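Local atomic coordinates of Beta/alpha-amylase (PDB entry 3VOC), a protein that hydrolyses alpha-1,4-glucosidic linkages of starch, the part described being its N-terminal beta-amylase domain, which removes successive maltose units from non-reducing chain ends. Residues V252-L257 / Y305-Q310; A263-F268 / D314-L319; N18-F23 / W57-T62. One frame throughout, in Å; residues are numbered along the deposited sequence.

Three contacts illustrate how a (beta/alpha)8 barrel of glycosyl hydrolase family 14 binds its outer layer. Interaction 1 joins helix 240-268 to helix 305-315, and interaction 2 joins it to the turn leaving that helix; their centres lie 13 Å apart, and they meet where L257 CD1 packs 3.6 Å from L317 CD1. Interaction 3 joins helices 20-32 and 58-69, its centre 36 Å from that of interaction 1 across the chain's centre. None belongs to the active site, although the L308 side chain of interaction 1 lies about 10 Å from that of E163, the predicted proton donor, and the Y59 side chain of interaction 3 about 9 Å from that of D41, a probable substrate-binding residue.

Interaction 1 of 3, residues V252-L257 / Y305-Q310; sequences VLEKHL and YNRLIQ
E254 and L308 mark the closest approach of the two helical backbones, with 6.6 Å between their CA atoms. Both segments are helical throughout and keep the regular i to i+4 bonding, and every bond between them is made by side chains. A salt bridge does most of the work. R307 takes hold of the E254 carboxylate side-on, with NE and NH2 each directed at a different oxygen. NE gives the straighter bond, 2.9 Å to E254 OE2 at 160°, and meets the syn lone pair of that oxygen. NH2 lies 2.9 Å from E254 OE1 but comes from above the carboxylate plane. The two flat groups are therefore not coplanar: their planes stand 49° apart. R307 reaches back because its chain bends at chi3 (88°), which turns the guanidinium edge toward the acid. Beside this polar pair L308 supplies the apolar part of the contact, its CD1 lying 4.0 Å from E254 CG. The buried acid also has a partner in its own helix, Q250 NE2 on OE2, while R307 NH1 is bonded to S247 OG; both groups are thus steadied from helix 240-268. Further along the seam, L257 touches K311 and F312. L308 rests on I280, just beyond strand 275-279, and on the far side of helix 305-315 Y305 and I309 pack against helix 338-352, the next helix around the barrel.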
loop_
_atom_site.group_PDB
_atom_site.type_symbol
_atom_site.label_atom_id
_atom_site.label_comp_id
_atom_site.label_asym_id
_atom_site.label_seq_id
_atom_site.Cartn_x
_atom_site.Cartn_y
_atom_site.Cartn_z
ATOM N N VAL A 252 12.558 -7.295 4.460
ATOM C CA VAL A 252 12.497 -5.935 5.000
ATOM C C VAL A 252 11.046 -5.414 5.071
ATOM O O VAL A 252 10.620 -4.882 6.108
ATOM C CB VAL A 252 13.422 -4.964 4.212
ATOM C CG1 VAL A 252 13.211 -3.510 4.633
ATOM C CG2 VAL A 252 14.894 -5.348 4.410
ATOM N N LEU A 253 10.297 -5.573 3.986
ATOM C CA LEU A 253 8.867 -5.245 3.984
ATOM C C LEU A 253 8.083 -6.105 4.965
ATOM O O LEU A 253 7.199 -5.604 5.670
ATOM C CB LEU A 253 8.270 -5.397 2.578
ATOM C CG LEU A 253 8.879 -4.511 1.485
ATOM C CD1 LEU A 253 8.303 -4.902 0.116
ATOM C CD2 LEU A 253 8.619 -3.019 1.779
ATOM N N GLU A 254 8.405 -7.397 5.012
ATOM C CA GLU A 254 7.675 -8.312 5.898
ATOM C C GLU A 254 7.879 -7.940 7.369
ATOM O O GLU A 254 6.923 -7.920 8.147
ATOM C CB GLU A 254 8.081 -9.767 5.660
ATOM C CG GLU A 254 7.676 -10.292 4.288
ATOM C CD GLU A 254 8.368 -11.595 3.935
ATOM O OE1 GLU A 254 9.536 -11.784 4.315
ATOM O OE2 GLU A 254 7.754 -12.428 3.258
ATOM N N LYS A 255 9.120 -7.630 7.743
ATOM C CA LYS A 255 9.391 -7.217 9.117
ATOM C C LYS A 255 8.679 -5.899 9.437
ATOM O O LYS A 255 8.126 -5.724 10.531
ATOM C CB LYS A 255 10.891 -7.085 9.383
ATOM C CG LYS A 255 11.188 -6.675 10.832
ATOM C CD LYS A 255 12.667 -6.808 11.173
ATOM C CE LYS A 255 12.936 -6.378 12.617
ATOM N NZ LYS A 255 14.400 -6.209 12.887
ATOM N N HIS A 256 8.656 -4.997 8.458
ATOM C CA HIS A 256 7.968 -3.732 8.615
ATOM C C HIS A 256 6.471 -3.968 8.872
ATOM O O HIS A 256 5.888 -3.348 9.759
ATOM C CB HIS A 256 8.184 -2.876 7.361
ATOM C CG HIS A 256 7.566 -1.512 7.441
ATOM N ND1 HIS A 256 7.888 -0.604 8.426
ATOM C CD2 HIS A 256 6.670 -0.896 6.636
ATOM C CE1 HIS A 256 7.196 0.506 8.238
ATOM N NE2 HIS A 256 6.446 0.354 7.160
ATOM N N LEU A 257 5.865 -4.869 8.093
ATOM C CA LEU A 257 4.450 -5.202 8.275
ATOM C C LEU A 257 4.207 -5.705 9.697
ATOM O O LEU A 257 3.228 -5.318 10.342
ATOM C CB LEU A 257 4.000 -6.257 7.267
ATOM C CG LEU A 257 2.499 -6.565 7.204
ATOM C CD1 LEU A 257 1.727 -5.362 6.642
ATOM C CD2 LEU A 257 2.268 -7.824 6.335
ATOM N N TYR A 305 4.758 -14.367 -3.172
ATOM C CA TYR A 305 3.456 -13.949 -2.660
ATOM C C TYR A 305 2.942 -14.891 -1.572
ATOM O O TYR A 305 2.237 -14.455 -0.662
ATOM C CB TYR A 305 2.421 -13.874 -3.780
ATOM C CG TYR A 305 2.560 -12.688 -4.696
ATOM C CD1 TYR A 305 2.530 -11.382 -4.199
ATOM C CD2 TYR A 305 2.684 -12.869 -6.066
ATOM C CE1 TYR A 305 2.649 -10.294 -5.046
ATOM C CE2 TYR A 305 2.803 -11.785 -6.919
ATOM C CZ TYR A 305 2.788 -10.502 -6.402
ATOM O OH TYR A 305 2.898 -9.422 -7.254
ATOM N N ASN A 306 3.277 -16.178 -1.658
ATOM C CA ASN A 306 2.831 -17.105 -0.604
ATOM C C ASN A 306 3.380 -16.632 0.743
ATOM O O ASN A 306 2.668 -16.569 1.734
ATOM C CB ASN A 306 3.288 -18.553 -0.866
ATOM C CG ASN A 306 2.483 -19.247 -1.961
ATOM O OD1 ASN A 306 1.241 -19.270 -1.943
ATOM N ND2 ASN A 306 3.190 -19.852 -2.903
ATOM N N ARG A 307 4.666 -16.301 0.765
ATOM C CA ARG A 307 5.310 -15.894 1.998
ATOM C C ARG A 307 4.817 -14.531 2.456
ATOM O O ARG A 307 4.647 -14.310 3.644
ATOM C CB ARG A 307 6.819 -15.837 1.816
ATOM C CG ARG A 307 7.578 -15.946 3.120
ATOM C CD ARG A 307 9.064 -15.946 2.827
ATOM N NE ARG A 307 9.587 -14.582 2.773
ATOM C CZ ARG A 307 10.761 -14.252 2.249
ATOM N NH1 ARG A 307 11.516 -15.178 1.673
ATOM N NH2 ARG A 307 11.178 -12.989 2.293
ATOM N N LEU A 308 4.635 -13.612 1.514
ATOM C CA LEU A 308 4.205 -12.260 1.866
ATOM C C LEU A 308 2.812 -12.306 2.484
ATOM O O LEU A 308 2.547 -11.640 3.497
ATOM C CB LEU A 308 4.200 -11.361 0.624
ATOM C CG LEU A 308 3.817 -9.885 0.850
ATOM C CD1 LEU A 308 4.791 -9.180 1.803
ATOM C CD2 LEU A 308 3.798 -9.155 -0.467
ATOM N N ILE A 309 1.928 -13.098 1.885
ATOM C CA ILE A 309 0.534 -13.165 2.351
ATOM C C ILE A 309 0.468 -13.921 3.670
ATOM O O ILE A 309 -0.333 -13.587 4.538
ATOM C CB ILE A 309 -0.427 -13.687 1.235
ATOM C CG1 ILE A 309 -0.486 -12.649 0.093
ATOM C CG2 ILE A 309 -1.856 -13.868 1.759
ATOM C CD1 ILE A 309 -1.044 -13.211 -1.245
ATOM N N GLN A 310 1.352 -14.911 3.839
ATOM C CA GLN A 310 1.531 -15.553 5.149
ATOM C C GLN A 310 1.840 -14.547 6.272
ATOM O O GLN A 310 1.370 -14.719 7.409
ATOM C CB GLN A 310 2.613 -16.640 5.106
ATOM C CG GLN A 310 2.764 -17.413 6.450
ATOM C CD GLN A 310 1.494 -18.115 6.895
ATOM O OE1 GLN A 310 1.091 -18.038 8.078
ATOM N NE2 GLN A 310 0.843 -18.800 5.956
#

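Interaction 2 of 3, residues A263-F268 / D314-L319; sequences AAHKNF and DADLDL
The imidazole of H265 meets the turn at D316 with its edge. D316 O lies practically in the ring plane, and NE2 donates to it over 2.8 Å at 147°; seen from the acceptor, however, the donor stands 41° out of the carbonyl plane. A315 O is a second neighbour at this edge, 3.2 Å from H265 NE2. D316 OD2 stands off the ring plane, 3.3 Å from H265 CE1; the carboxylate and ring planes, 10° apart, are nearly parallel but stepped. L317 CD2 approaches the ring obliquely, 4.2 Å from H265 NE2. The carbonyl so engaged belongs to a Schellman motif: D316, with its positive phi, is the first residue to leave helix 305-315, and the chain then passes into strand 318-321 of the barrel. A side chain of helix 240-268 is thus bonded to the turn that links helix 305-315 to strand 318-321. H265 bonds through its other nitrogen, ND1, to D269 OD2; with NE2 bonded to a carbonyl and ND1 to a carboxylate, the ring may well be protonated. D316 OD1 forms a salt bridge with R275, at the start of strand 275-279. On the same strand, I276 is touched by both H265 and L317.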
loop_
_atom_site.group_PDB
_atom_site.type_symbol
_atom_site.label_atom_id
_atom_site.label_comp_id
_atom_site.label_asym_id
_atom_site.label_seq_id
_atom_site.Cartn_x
_atom_site.Cartn_y
_atom_site.Cartn_z
ATOM N N ALA A 263 2.112 -2.612 16.385
ATOM C CA ALA A 263 1.812 -1.305 16.940
ATOM C C ALA A 263 0.334 -0.954 16.766
ATOM O O ALA A 263 -0.267 -0.362 17.658
ATOM C CB ALA A 263 2.714 -0.205 16.332
ATOM N N ALA A 264 -0.251 -1.307 15.627
ATOM C CA ALA A 264 -1.668 -0.993 15.404
ATOM C C ALA A 264 -2.536 -1.806 16.355
ATOM O O ALA A 264 -3.466 -1.274 16.987
ATOM C CB ALA A 264 -2.057 -1.255 13.964
ATOM N N HIS A 265 -2.237 -3.098 16.458
ATOM C CA HIS A 265 -2.986 -3.969 17.360
ATOM C C HIS A 265 -2.899 -3.478 18.790
ATOM O O HIS A 265 -3.898 -3.439 19.501
ATOM C CB HIS A 265 -2.523 -5.421 17.256
ATOM C CG HIS A 265 -3.165 -6.167 16.132
ATOM N ND1 HIS A 265 -4.494 -6.544 16.154
ATOM C CD2 HIS A 265 -2.665 -6.618 14.956
ATOM C CE1 HIS A 265 -4.786 -7.181 15.036
ATOM N NE2 HIS A 265 -3.697 -7.235 14.289
ATOM N N LYS A 266 -1.703 -3.076 19.194
ATOM C CA LYS A 266 -1.480 -2.653 20.568
ATOM C C LYS A 266 -2.326 -1.432 20.910
ATOM O O LYS A 266 -2.930 -1.366 21.986
ATOM C CB LYS A 266 -0.001 -2.363 20.803
ATOM C CG LYS A 266 0.328 -1.933 22.245
ATOM C CD LYS A 266 1.804 -1.576 22.382
ATOM C CE LYS A 266 2.077 -0.183 21.834
ATOM N NZ LYS A 266 3.414 0.343 22.239
ATOM N N ASN A 267 -2.379 -0.480 19.983
ATOM C CA ASN A 267 -3.118 0.757 20.186
ATOM C C ASN A 267 -4.615 0.687 19.896
ATOM O O ASN A 267 -5.391 1.467 20.449
ATOM C CB ASN A 267 -2.461 1.871 19.375
ATOM C CG ASN A 267 -1.132 2.308 19.983
ATOM O OD1 ASN A 267 -1.107 2.840 21.080
ATOM N ND2 ASN A 267 -0.030 2.038 19.293
ATOM N N PHE A 268 -5.024 -0.228 19.028
ATOM C CA PHE A 268 -6.405 -0.211 18.530
ATOM C C PHE A 268 -7.291 -1.298 19.095
ATOM O O PHE A 268 -8.506 -1.115 19.157
ATOM C CB PHE A 268 -6.466 -0.295 16.992
ATOM C CG PHE A 268 -5.777 0.837 16.277
ATOM C CD1 PHE A 268 -5.660 2.108 16.868
ATOM C CD2 PHE A 268 -5.274 0.646 14.990
ATOM C CE1 PHE A 268 -5.019 3.161 16.201
ATOM C CE2 PHE A 268 -4.644 1.695 14.299
ATOM C CZ PHE A 268 -4.510 2.950 14.900
ATOM N N ASP A 314 0.003 -13.950 9.787
ATOM C CA ASP A 314 0.753 -13.955 11.056
ATOM C C ASP A 314 0.543 -12.662 11.832
ATOM O O ASP A 314 0.437 -12.692 13.065
ATOM C CB ASP A 314 2.258 -14.172 10.831
ATOM C CG ASP A 314 2.583 -15.560 10.291
ATOM O OD1 ASP A 314 1.724 -16.478 10.347
ATOM O OD2 ASP A 314 3.720 -15.729 9.811
ATOM N N ALA A 315 0.504 -11.530 11.117
ATOM C CA ALA A 315 0.311 -10.229 11.772
ATOM C C ALA A 315 -1.157 -9.948 12.107
ATOM O O ALA A 315 -1.487 -8.922 12.735
ATOM C CB ALA A 315 0.885 -9.106 10.917
ATOM N N ASP A 316 -2.035 -10.858 11.696
ATOM C CA ASP A 316 -3.475 -10.701 11.890
ATOM C C ASP A 316 -3.936 -9.369 11.299
ATOM O O ASP A 316 -4.520 -8.529 11.990
ATOM C CB ASP A 316 -3.864 -10.829 13.374
ATOM C CG ASP A 316 -5.365 -10.881 13.574
ATOM O OD1 ASP A 316 -6.043 -11.478 12.728
ATOM O OD2 ASP A 316 -5.866 -10.316 14.573
ATOM N N LEU A 317 -3.621 -9.204 10.015
ATOM C CA LEU A 317 -4.049 -8.078 9.182
ATOM C C LEU A 317 -4.822 -8.582 7.976
ATOM O O LEU A 317 -4.470 -9.619 7.380
ATOM C CB LEU A 317 -2.838 -7.283 8.686
ATOM C CG LEU A 317 -1.946 -6.656 9.779
ATOM C CD1 LEU A 317 -0.687 -6.060 9.196
ATOM C CD2 LEU A 317 -2.699 -5.595 10.581
ATOM N N ASP A 318 -5.871 -7.851 7.611
ATOM C CA ASP A 318 -6.623 -8.164 6.405
ATOM C C ASP A 318 -5.873 -7.613 5.208
ATOM O O ASP A 318 -5.083 -6.682 5.347
ATOM C CB ASP A 318 -8.028 -7.565 6.474
ATOM C CG ASP A 318 -8.920 -8.266 7.499
ATOM O OD1 ASP A 318 -8.483 -9.231 8.144
ATOM O OD2 ASP A 318 -10.081 -7.856 7.637
ATOM N N LEU A 319 -6.120 -8.190 4.040
ATOM C CA LEU A 319 -5.374 -7.808 2.837
ATOM C C LEU A 319 -6.275 -7.060 1.872
ATOM O O LEU A 319 -7.346 -7.553 1.503
ATOM C CB LEU A 319 -4.785 -9.056 2.153
ATOM C CG LEU A 319 -4.165 -8.871 0.758
ATOM C CD1 LEU A 319 -2.984 -7.963 0.902
ATOM C CD2 LEU A 319 -3.724 -10.221 0.171
#

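Interaction 3 of 3, residues N18-F23 / W57-T62; sequences NDWGSF and WSYYKT
W20 and T62 make the CH-pi contact at the heart of this pairing. The methyl CG2 of T62 sits over one face of the indole, 3.7 Å from the centroid of the six-membered ring and 15° off its normal. The rotation about T62 CA-CB explains the approach: with CG2 anti to the backbone N, the methyl is turned to the indole while OG1 swings back to its own helix, bonding S58 O at 3.1 Å. That carbonyl also accepts from T62 N, the two donors arriving from opposite faces of its plane.

The aromatic contact is looser in its geometry. W20 CZ2 lies 3.6 Å from Y59 CE1, but the ring planes are inclined at 55° with centroids 5.8 Å apart, neither stacked nor edge-to-face. F23, one turn on from W20, meets Y63 edge-to-face. An alanine in place of W20 is likely to leave the T62 methyl and the near side of the Y59 ring without their partner, opening a gap between the two helices. These are helices 20-32 and 58-69, which follow the first and second strands of the (beta/alpha)8 barrel and so lie next to each other on its outside; the contact joins them near their N-terminal ends.

No hydrogen bond joins the two segments directly, but Y59 OH reaches I17 N, just ahead of 18-23. D19 is the N-cap of helix 20-32, its OD1 accepting from S22 N at 3.1 Å and 163°, which secures the turn carrying W20.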
loop_
_atom_site.group_PDB
_atom_site.type_symbol
_atom_site.label_atom_id
_atom_site.label_comp_id
_atom_site.label_asym_id
_atom_site.label_seq_id
_atom_site.Cartn_x
_atom_site.Cartn_y
_atom_site.Cartn_z
ATOM N N ASN A 18 -12.505 21.894 1.257
ATOM C CA ASN A 18 -12.653 23.318 1.535
ATOM C C ASN A 18 -14.091 23.819 1.355
ATOM O O ASN A 18 -14.382 24.978 1.621
ATOM C CB ASN A 18 -11.673 24.143 0.681
ATOM C CG ASN A 18 -12.029 24.125 -0.802
ATOM O OD1 ASN A 18 -12.639 23.169 -1.306
ATOM N ND2 ASN A 18 -11.660 25.192 -1.512
ATOM N N ASP A 19 -14.981 22.949 0.892
ATOM C CA ASP A 19 -16.397 23.266 0.790
ATOM C C ASP A 19 -17.162 22.132 1.458
ATOM O O ASP A 19 -17.464 21.116 0.823
ATOM C CB ASP A 19 -16.785 23.409 -0.682
ATOM C CG ASP A 19 -18.258 23.758 -0.886
ATOM O OD1 ASP A 19 -19.064 23.671 0.065
ATOM O OD2 ASP A 19 -18.605 24.093 -2.033
ATOM N N TRP A 20 -17.478 22.308 2.740
ATOM C CA TRP A 20 -18.115 21.242 3.509
ATOM C C TRP A 20 -19.549 20.942 3.081
ATOM O O TRP A 20 -20.005 19.798 3.166
ATOM C CB TRP A 20 -18.050 21.546 5.006
ATOM C CG TRP A 20 -16.657 21.397 5.510
ATOM C CD1 TRP A 20 -15.751 22.397 5.740
ATOM C CD2 TRP A 20 -15.989 20.168 5.796
ATOM N NE1 TRP A 20 -14.562 21.858 6.179
ATOM C CE2 TRP A 20 -14.677 20.492 6.214
ATOM C CE3 TRP A 20 -16.373 18.814 5.743
ATOM C CZ2 TRP A 20 -13.740 19.512 6.580
ATOM C CZ3 TRP A 20 -15.444 17.835 6.101
ATOM C CH2 TRP A 20 -14.135 18.195 6.519
ATOM N N GLY A 21 -20.265 21.976 2.645
ATOM C CA GLY A 21 -21.628 21.796 2.164
ATOM C C GLY A 21 -21.664 20.885 0.957
ATOM O O GLY A 21 -22.538 20.020 0.850
ATOM N N SER A 22 -20.712 21.075 0.048
ATOM C CA SER A 22 -20.589 20.226 -1.153
ATOM C C SER A 22 -20.303 18.767 -0.797
ATOM O O SER A 22 -20.955 17.842 -1.297
ATOM C CB SER A 22 -19.475 20.759 -2.059
ATOM O OG SER A 22 -19.141 19.833 -3.081
ATOM N N PHE A 23 -19.323 18.568 0.071
ATOM C CA PHE A 23 -18.940 17.228 0.497
ATOM C C PHE A 23 -20.107 16.540 1.195
ATOM O O PHE A 23 -20.362 15.358 0.950
ATOM C CB PHE A 23 -17.713 17.314 1.415
ATOM C CG PHE A 23 -17.186 15.992 1.860
ATOM C CD1 PHE A 23 -16.985 14.954 0.947
ATOM C CD2 PHE A 23 -16.870 15.780 3.205
ATOM C CE1 PHE A 23 -16.478 13.722 1.365
ATOM C CE2 PHE A 23 -16.354 14.540 3.638
ATOM C CZ PHE A 23 -16.159 13.519 2.715
ATOM N N TRP A 57 -5.660 17.113 15.041
ATOM C CA TRP A 57 -6.661 16.199 14.501
ATOM C C TRP A 57 -7.949 16.908 14.096
ATOM O O TRP A 57 -8.896 16.243 13.666
ATOM C CB TRP A 57 -6.987 15.093 15.521
ATOM C CG TRP A 57 -5.826 14.187 15.829
ATOM C CD1 TRP A 57 -5.064 14.188 16.964
ATOM C CD2 TRP A 57 -5.300 13.143 14.998
ATOM N NE1 TRP A 57 -4.107 13.203 16.897
ATOM C CE2 TRP A 57 -4.231 12.547 15.700
ATOM C CE3 TRP A 57 -5.645 12.635 13.739
ATOM C CZ2 TRP A 57 -3.490 11.481 15.177
ATOM C CZ3 TRP A 57 -4.914 11.580 13.220
ATOM C CH2 TRP A 57 -3.846 11.015 13.934
ATOM N N SER A 58 -7.998 18.243 14.219
ATOM C CA SER A 58 -9.289 18.961 14.113
ATOM C C SER A 58 -9.963 18.793 12.743
ATOM O O SER A 58 -11.161 18.556 12.660
ATOM C CB SER A 58 -9.160 20.452 14.475
ATOM O OG SER A 58 -8.236 21.113 13.625
ATOM N N TYR A 59 -9.189 18.884 11.673
ATOM C CA TYR A 59 -9.749 18.650 10.337
ATOM C C TYR A 59 -10.379 17.250 10.192
ATOM O O TYR A 59 -11.452 17.097 9.599
ATOM C CB TYR A 59 -8.694 18.899 9.264
ATOM C CG TYR A 59 -9.087 18.415 7.881
ATOM C CD1 TYR A 59 -9.923 19.177 7.069
ATOM C CD2 TYR A 59 -8.592 17.205 7.376
ATOM C CE1 TYR A 59 -10.281 18.740 5.786
ATOM C CE2 TYR A 59 -8.926 16.770 6.090
ATOM C CZ TYR A 59 -9.771 17.542 5.303
ATOM O OH TYR A 59 -10.113 17.113 4.037
ATOM N N TYR A 60 -9.720 16.227 10.722
ATOM C CA TYR A 60 -10.266 14.881 10.601
ATOM C C TYR A 60 -11.432 14.605 11.534
ATOM O O TYR A 60 -12.276 13.774 11.235
ATOM C CB TYR A 60 -9.173 13.814 10.709
ATOM C CG TYR A 60 -8.348 13.771 9.456
ATOM C CD1 TYR A 60 -8.903 13.300 8.262
ATOM C CD2 TYR A 60 -7.014 14.240 9.441
ATOM C CE1 TYR A 60 -8.157 13.274 7.088
ATOM C CE2 TYR A 60 -6.243 14.206 8.252
ATOM C CZ TYR A 60 -6.832 13.724 7.088
ATOM O OH TYR A 60 -6.130 13.675 5.903
ATOM N N LYS A 61 -11.497 15.319 12.652
ATOM C CA LYS A 61 -12.685 15.241 13.505
ATOM C C LYS A 61 -13.869 15.862 12.751
ATOM O O LYS A 61 -14.960 15.298 12.726
ATOM C CB LYS A 61 -12.442 15.915 14.858
ATOM C CG LYS A 61 -11.698 15.025 15.854
ATOM C CD LYS A 61 -11.154 15.820 17.028
ATOM C CE LYS A 61 -10.520 14.884 18.089
ATOM N NZ LYS A 61 -9.533 15.624 18.977
ATOM N N THR A 62 -13.637 16.991 12.085
ATOM C CA THR A 62 -14.674 17.594 11.234
ATOM C C THR A 62 -15.119 16.643 10.116
ATOM O O THR A 62 -16.320 16.484 9.852
ATOM C CB THR A 62 -14.192 18.923 10.627
ATOM O OG1 THR A 62 -13.785 19.803 11.684
ATOM C CG2 THR A 62 -15.305 19.587 9.818
#